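Local coordinates for DMATS type aromatic prenyltransferase (Streptomyces coelicolor, PDB 6ZS0), which probably transfers a dimethylallyl group to the 5-position of the indole ring of tryptophan, as a bacterial aromatic prenyltransferase with the ABBA-barrel fold, at residues F123-A137 with G147-E159. Numbering follows the deposited sequence.
Sequences FLPPAPQGPLALWCA and GVKVYLNPAVGGE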
loop_
_atom_site.group_PDB
_atom_site.type_symbol
_atom_site.label_atom_id
_atom_site.label_comp_id
_atom_site.label_asym_id
_atom_site.label_seq_id
_atom_site.Cartn_x
_atom_site.Cartn_y
_atom_site.Cartn_z
ATOM N N PHE A 123 9.496 4.634 -16.648
ATOM C CA PHE A 123 9.479 4.669 -15.165
ATOM C C PHE A 123 10.865 4.484 -14.551
ATOM O O PHE A 123 11.006 4.831 -13.363
ATOM C CB PHE A 123 8.442 3.682 -14.639
ATOM C CG PHE A 123 7.021 4.107 -14.883
ATOM C CD1 PHE A 123 6.240 3.484 -15.855
ATOM C CD2 PHE A 123 6.459 5.145 -14.153
ATOM C CE1 PHE A 123 4.930 3.887 -16.087
ATOM C CE2 PHE A 123 5.146 5.513 -14.367
ATOM C CZ PHE A 123 4.391 4.898 -15.344
ATOM N N LEU A 124 11.859 4.003 -15.309
ATOM C CA LEU A 124 13.255 3.826 -14.817
ATOM C C LEU A 124 14.235 4.533 -15.753
ATOM O O LEU A 124 15.089 3.899 -16.382
ATOM C CB LEU A 124 13.553 2.327 -14.711
ATOM C CG LEU A 124 12.724 1.563 -13.666
ATOM C CD1 LEU A 124 13.140 0.103 -13.633
ATOM C CD2 LEU A 124 12.832 2.163 -12.272
ATOM N N PRO A 125 14.119 5.863 -15.904
ATOM C CA PRO A 125 15.094 6.627 -16.675
ATOM C C PRO A 125 16.347 6.919 -15.855
ATOM O O PRO A 125 16.388 6.662 -14.655
ATOM C CB PRO A 125 14.338 7.927 -16.955
ATOM C CG PRO A 125 13.506 8.127 -15.677
ATOM C CD PRO A 125 13.048 6.715 -15.350
ATOM N N PRO A 126 17.412 7.478 -16.462
ATOM C CA PRO A 126 18.529 8.014 -15.680
ATOM C C PRO A 126 18.111 9.313 -14.963
ATOM O O PRO A 126 17.145 9.918 -15.340
ATOM C CB PRO A 126 19.635 8.233 -16.732
ATOM C CG PRO A 126 18.890 8.396 -18.054
ATOM C CD PRO A 126 17.614 7.594 -17.915
ATOM N N ALA A 127 18.811 9.680 -13.906
ATOM C CA ALA A 127 18.510 10.875 -13.086
ATOM C C ALA A 127 17.026 10.892 -12.729
ATOM O O ALA A 127 16.349 11.906 -12.916
ATOM C CB ALA A 127 18.906 12.115 -13.837
ATOM N N PRO A 128 16.465 9.787 -12.189
ATOM C CA PRO A 128 15.071 9.776 -11.763
ATOM C C PRO A 128 14.839 10.721 -10.586
ATOM O O PRO A 128 15.742 10.922 -9.778
ATOM C CB PRO A 128 14.842 8.325 -11.322
ATOM C CG PRO A 128 16.197 7.881 -10.868
ATOM C CD PRO A 128 17.129 8.505 -11.897
ATOM N N GLN A 129 13.641 11.269 -10.514
ATOM C CA GLN A 129 13.176 12.099 -9.389
ATOM C C GLN A 129 12.335 11.233 -8.455
ATOM O O GLN A 129 11.756 10.216 -8.921
ATOM C CB GLN A 129 12.452 13.313 -9.945
ATOM C CG GLN A 129 13.382 14.128 -10.825
ATOM C CD GLN A 129 12.772 15.406 -11.326
ATOM O OE1 GLN A 129 12.128 16.147 -10.577
ATOM N NE2 GLN A 129 12.986 15.672 -12.606
ATOM N N GLY A 130 12.321 11.600 -7.180
ATOM C CA GLY A 130 11.652 10.849 -6.103
ATOM C C GLY A 130 10.147 10.961 -6.261
ATOM O O GLY A 130 9.654 11.568 -7.216
ATOM N N PRO A 131 9.362 10.479 -5.295
ATOM C CA PRO A 131 9.874 9.889 -4.047
ATOM C C PRO A 131 10.162 8.378 -4.010
ATOM O O PRO A 131 10.561 7.868 -2.974
ATOM C CB PRO A 131 8.696 10.208 -3.115
ATOM C CG PRO A 131 7.517 10.051 -4.008
ATOM C CD PRO A 131 7.924 10.704 -5.286
ATOM N N LEU A 132 9.968 7.687 -5.120
ATOM C CA LEU A 132 10.237 6.242 -5.235
ATOM C C LEU A 132 10.665 5.941 -6.661
ATOM O O LEU A 132 10.399 6.772 -7.572
ATOM C CB LEU A 132 8.993 5.424 -4.826
ATOM C CG LEU A 132 7.877 5.284 -5.870
ATOM C CD1 LEU A 132 7.015 4.021 -5.641
ATOM C CD2 LEU A 132 7.011 6.513 -5.878
ATOM N N ALA A 133 11.303 4.786 -6.854
ATOM C CA ALA A 133 11.565 4.168 -8.165
ATOM C C ALA A 133 10.700 2.921 -8.353
ATOM O O ALA A 133 10.122 2.768 -9.418
ATOM C CB ALA A 133 13.036 3.848 -8.303
ATOM N N LEU A 134 10.632 2.045 -7.357
ATOM C CA LEU A 134 9.898 0.763 -7.514
ATOM C C LEU A 134 9.621 0.182 -6.151
ATOM O O LEU A 134 10.569 -0.048 -5.372
ATOM C CB LEU A 134 10.713 -0.214 -8.366
ATOM C CG LEU A 134 9.970 -1.487 -8.791
ATOM C CD1 LEU A 134 10.520 -1.973 -10.122
ATOM C CD2 LEU A 134 10.045 -2.576 -7.705
ATOM N N TRP A 135 8.360 -0.050 -5.856
ATOM C CA TRP A 135 7.937 -0.830 -4.687
ATOM C C TRP A 135 7.232 -2.071 -5.210
ATOM O O TRP A 135 6.713 -2.055 -6.321
ATOM C CB TRP A 135 6.999 -0.053 -3.764
ATOM C CG TRP A 135 7.576 1.189 -3.161
ATOM C CD1 TRP A 135 8.893 1.549 -3.054
ATOM C CD2 TRP A 135 6.822 2.239 -2.537
ATOM N NE1 TRP A 135 8.997 2.742 -2.396
ATOM C CE2 TRP A 135 7.742 3.188 -2.081
ATOM C CE3 TRP A 135 5.460 2.463 -2.350
ATOM C CZ2 TRP A 135 7.332 4.358 -1.449
ATOM C CZ3 TRP A 135 5.062 3.615 -1.719
ATOM C CH2 TRP A 135 5.981 4.522 -1.253
ATOM N N CYS A 136 7.245 -3.088 -4.390
ATOM C CA CYS A 136 6.594 -4.374 -4.658
ATOM C C CYS A 136 5.640 -4.685 -3.510
ATOM O O CYS A 136 6.051 -4.577 -2.351
ATOM C CB CYS A 136 7.652 -5.443 -4.840
ATOM S SG CYS A 136 6.938 -7.026 -5.322
ATOM N N ALA A 137 4.391 -5.051 -3.829
ATOM C CA ALA A 137 3.462 -5.595 -2.821
ATOM C C ALA A 137 3.242 -7.075 -3.128
ATOM O O ALA A 137 2.991 -7.429 -4.286
ATOM C CB ALA A 137 2.166 -4.863 -2.832
ATOM N N GLY A 147 0.541 -13.208 -4.917
ATOM C CA GLY A 147 0.231 -12.222 -5.958
ATOM C C GLY A 147 1.308 -11.162 -5.909
ATOM O O GLY A 147 1.756 -10.865 -4.793
ATOM N N VAL A 148 1.755 -10.681 -7.052
ATOM C CA VAL A 148 2.822 -9.650 -7.127
ATOM C C VAL A 148 2.263 -8.392 -7.794
ATOM O O VAL A 148 1.717 -8.480 -8.887
ATOM C CB VAL A 148 4.057 -10.191 -7.852
ATOM C CG1 VAL A 148 5.119 -9.126 -8.052
ATOM C CG2 VAL A 148 4.635 -11.395 -7.117
ATOM N N LYS A 149 2.426 -7.249 -7.141
ATOM C CA LYS A 149 2.013 -5.937 -7.649
ATOM C C LYS A 149 3.259 -5.056 -7.629
ATOM O O LYS A 149 3.950 -5.100 -6.610
ATOM C CB LYS A 149 0.937 -5.363 -6.734
ATOM C CG LYS A 149 0.186 -4.158 -7.268
ATOM C CD LYS A 149 -1.062 -3.857 -6.461
ATOM C CE LYS A 149 -1.758 -5.105 -5.970
ATOM N NZ LYS A 149 -3.148 -4.829 -5.533
ATOM N N VAL A 150 3.529 -4.340 -8.704
ATOM C CA VAL A 150 4.659 -3.392 -8.790
ATOM C C VAL A 150 4.125 -1.973 -8.861
ATOM O O VAL A 150 3.251 -1.729 -9.678
ATOM C CB VAL A 150 5.532 -3.738 -10.005
ATOM C CG1 VAL A 150 6.694 -2.800 -10.146
ATOM C CG2 VAL A 150 6.007 -5.170 -9.877
ATOM N N TYR A 151 4.703 -1.074 -8.046
ATOM C CA TYR A 151 4.372 0.366 -7.956
ATOM C C TYR A 151 5.511 1.168 -8.562
ATOM O O TYR A 151 6.651 0.970 -8.168
ATOM C CB TYR A 151 4.163 0.771 -6.507
ATOM C CG TYR A 151 2.919 0.219 -5.878
ATOM C CD1 TYR A 151 2.892 -1.069 -5.390
ATOM C CD2 TYR A 151 1.775 0.990 -5.778
ATOM C CE1 TYR A 151 1.742 -1.585 -4.804
ATOM C CE2 TYR A 151 0.619 0.483 -5.207
ATOM C CZ TYR A 151 0.605 -0.804 -4.731
ATOM O OH TYR A 151 -0.519 -1.303 -4.128
ATOM N N LEU A 152 5.162 2.012 -9.518
ATOM C CA LEU A 152 6.107 2.886 -10.238
ATOM C C LEU A 152 5.681 4.342 -10.068
ATOM O O LEU A 152 4.542 4.588 -9.600
ATOM C CB LEU A 152 6.127 2.468 -11.701
ATOM C CG LEU A 152 6.432 1.002 -11.974
ATOM C CD1 LEU A 152 6.131 0.663 -13.407
ATOM C CD2 LEU A 152 7.886 0.717 -11.647
ATOM N N ASN A 153 6.573 5.262 -10.407
ATOM C CA ASN A 153 6.470 6.719 -10.089
ATOM C C ASN A 153 6.193 7.546 -11.339
ATOM O O ASN A 153 7.114 7.807 -12.111
ATOM C CB ASN A 153 7.776 7.194 -9.465
ATOM C CG ASN A 153 7.765 8.662 -9.112
ATOM O OD1 ASN A 153 6.725 9.314 -9.145
ATOM N ND2 ASN A 153 8.932 9.182 -8.781
ATOM N N PRO A 154 4.936 7.968 -11.596
ATOM C CA PRO A 154 4.642 8.815 -12.751
ATOM C C PRO A 154 5.422 10.144 -12.763
ATOM O O PRO A 154 5.527 10.741 -13.861
ATOM C CB PRO A 154 3.134 9.044 -12.609
ATOM C CG PRO A 154 2.653 7.820 -11.900
ATOM C CD PRO A 154 3.718 7.588 -10.862
ATOM N N ALA A 155 5.895 10.628 -11.605
ATOM C CA ALA A 155 6.628 11.907 -11.450
ATOM C C ALA A 155 8.138 11.698 -11.564
ATOM O O ALA A 155 8.886 12.638 -11.200
ATOM C CB ALA A 155 6.285 12.570 -10.145
ATOM N N VAL A 156 8.595 10.551 -12.081
ATOM C CA VAL A 156 10.050 10.216 -12.159
ATOM C C VAL A 156 10.803 11.267 -12.993
ATOM O O VAL A 156 11.998 11.469 -12.728
ATOM C CB VAL A 156 10.290 8.793 -12.710
ATOM C CG1 VAL A 156 9.769 8.608 -14.117
ATOM C CG2 VAL A 156 11.751 8.427 -12.632
ATOM N N GLY A 157 10.145 11.860 -13.992
ATOM C CA GLY A 157 10.716 12.942 -14.830
ATOM C C GLY A 157 10.222 14.328 -14.448
ATOM O O GLY A 157 10.384 15.260 -15.266
ATOM N N GLY A 158 9.653 14.475 -13.257
ATOM C CA GLY A 158 9.051 15.721 -12.748
ATOM C C GLY A 158 7.545 15.659 -12.770
ATOM O O GLY A 158 6.991 14.957 -13.631
ATOM N N GLU A 159 6.906 16.374 -11.850
ATOM C CA GLU A 159 5.432 16.420 -11.684
ATOM C C GLU A 159 4.781 16.874 -12.992
ATOM O O GLU A 159 3.684 16.385 -13.305
ATOM C CB GLU A 159 5.064 17.333 -10.510
ATOM C CG GLU A 159 5.482 16.774 -9.160
HETATM O O HOH W 1 9.263 4.557 -11.223
HETATM O O HOH W 2 9.028 13.897 -8.849
#
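A beta hairpin of the ABBA barrel pairs strand 135-139 with strand 147-152, and beyond the strands N153 and V156 pin the loop that leads into it. W135 pairs with Y151, and A137 with K149, as antiparallel hydrogen-bonded pairs; Y151 N to W135 O, at 2.8 Å, is almost straight at 178°. C136 and V150 form the non-hydrogen-bonded pair between them. C136 and V150 point to one face, where L134 CG rests on V150 CG1 and C136 SG lies near V148 CG1; M105 of helix 91-109 touches C136. On the other face W135 and Y151 touch through their CB atoms, and A137, small enough to sit beside a ring, meets the edge of Y151 at CE1. W135 NE1 is hydrogen-bonded to E83 OE1, while L132 CD1 lies over the centre of the indole ring.

Past the strand, N153 acts as a clamp. A chi1 of 180° swings its amide across to the backbone of G130-L132, and ND2 makes weak hydrogen bonds to G130 O and L132 O; OD1 meanwhile accepts from A155 N in an Asx turn. A water donates to F123 O and A133 O and accepts from N153 N. The F123 ring takes L152 CB over one face in a CH-pi contact, 4.0 Å from its centroid, and N153 O at its edge, 3.4 Å from CD2. Q129 N bonds V156 O at 2.8 Å, and the branched V156 fills the proline-rich bend, its CG2 pressed tightly against P125 CD at 3.5 Å and P128 CB at 3.4 Å.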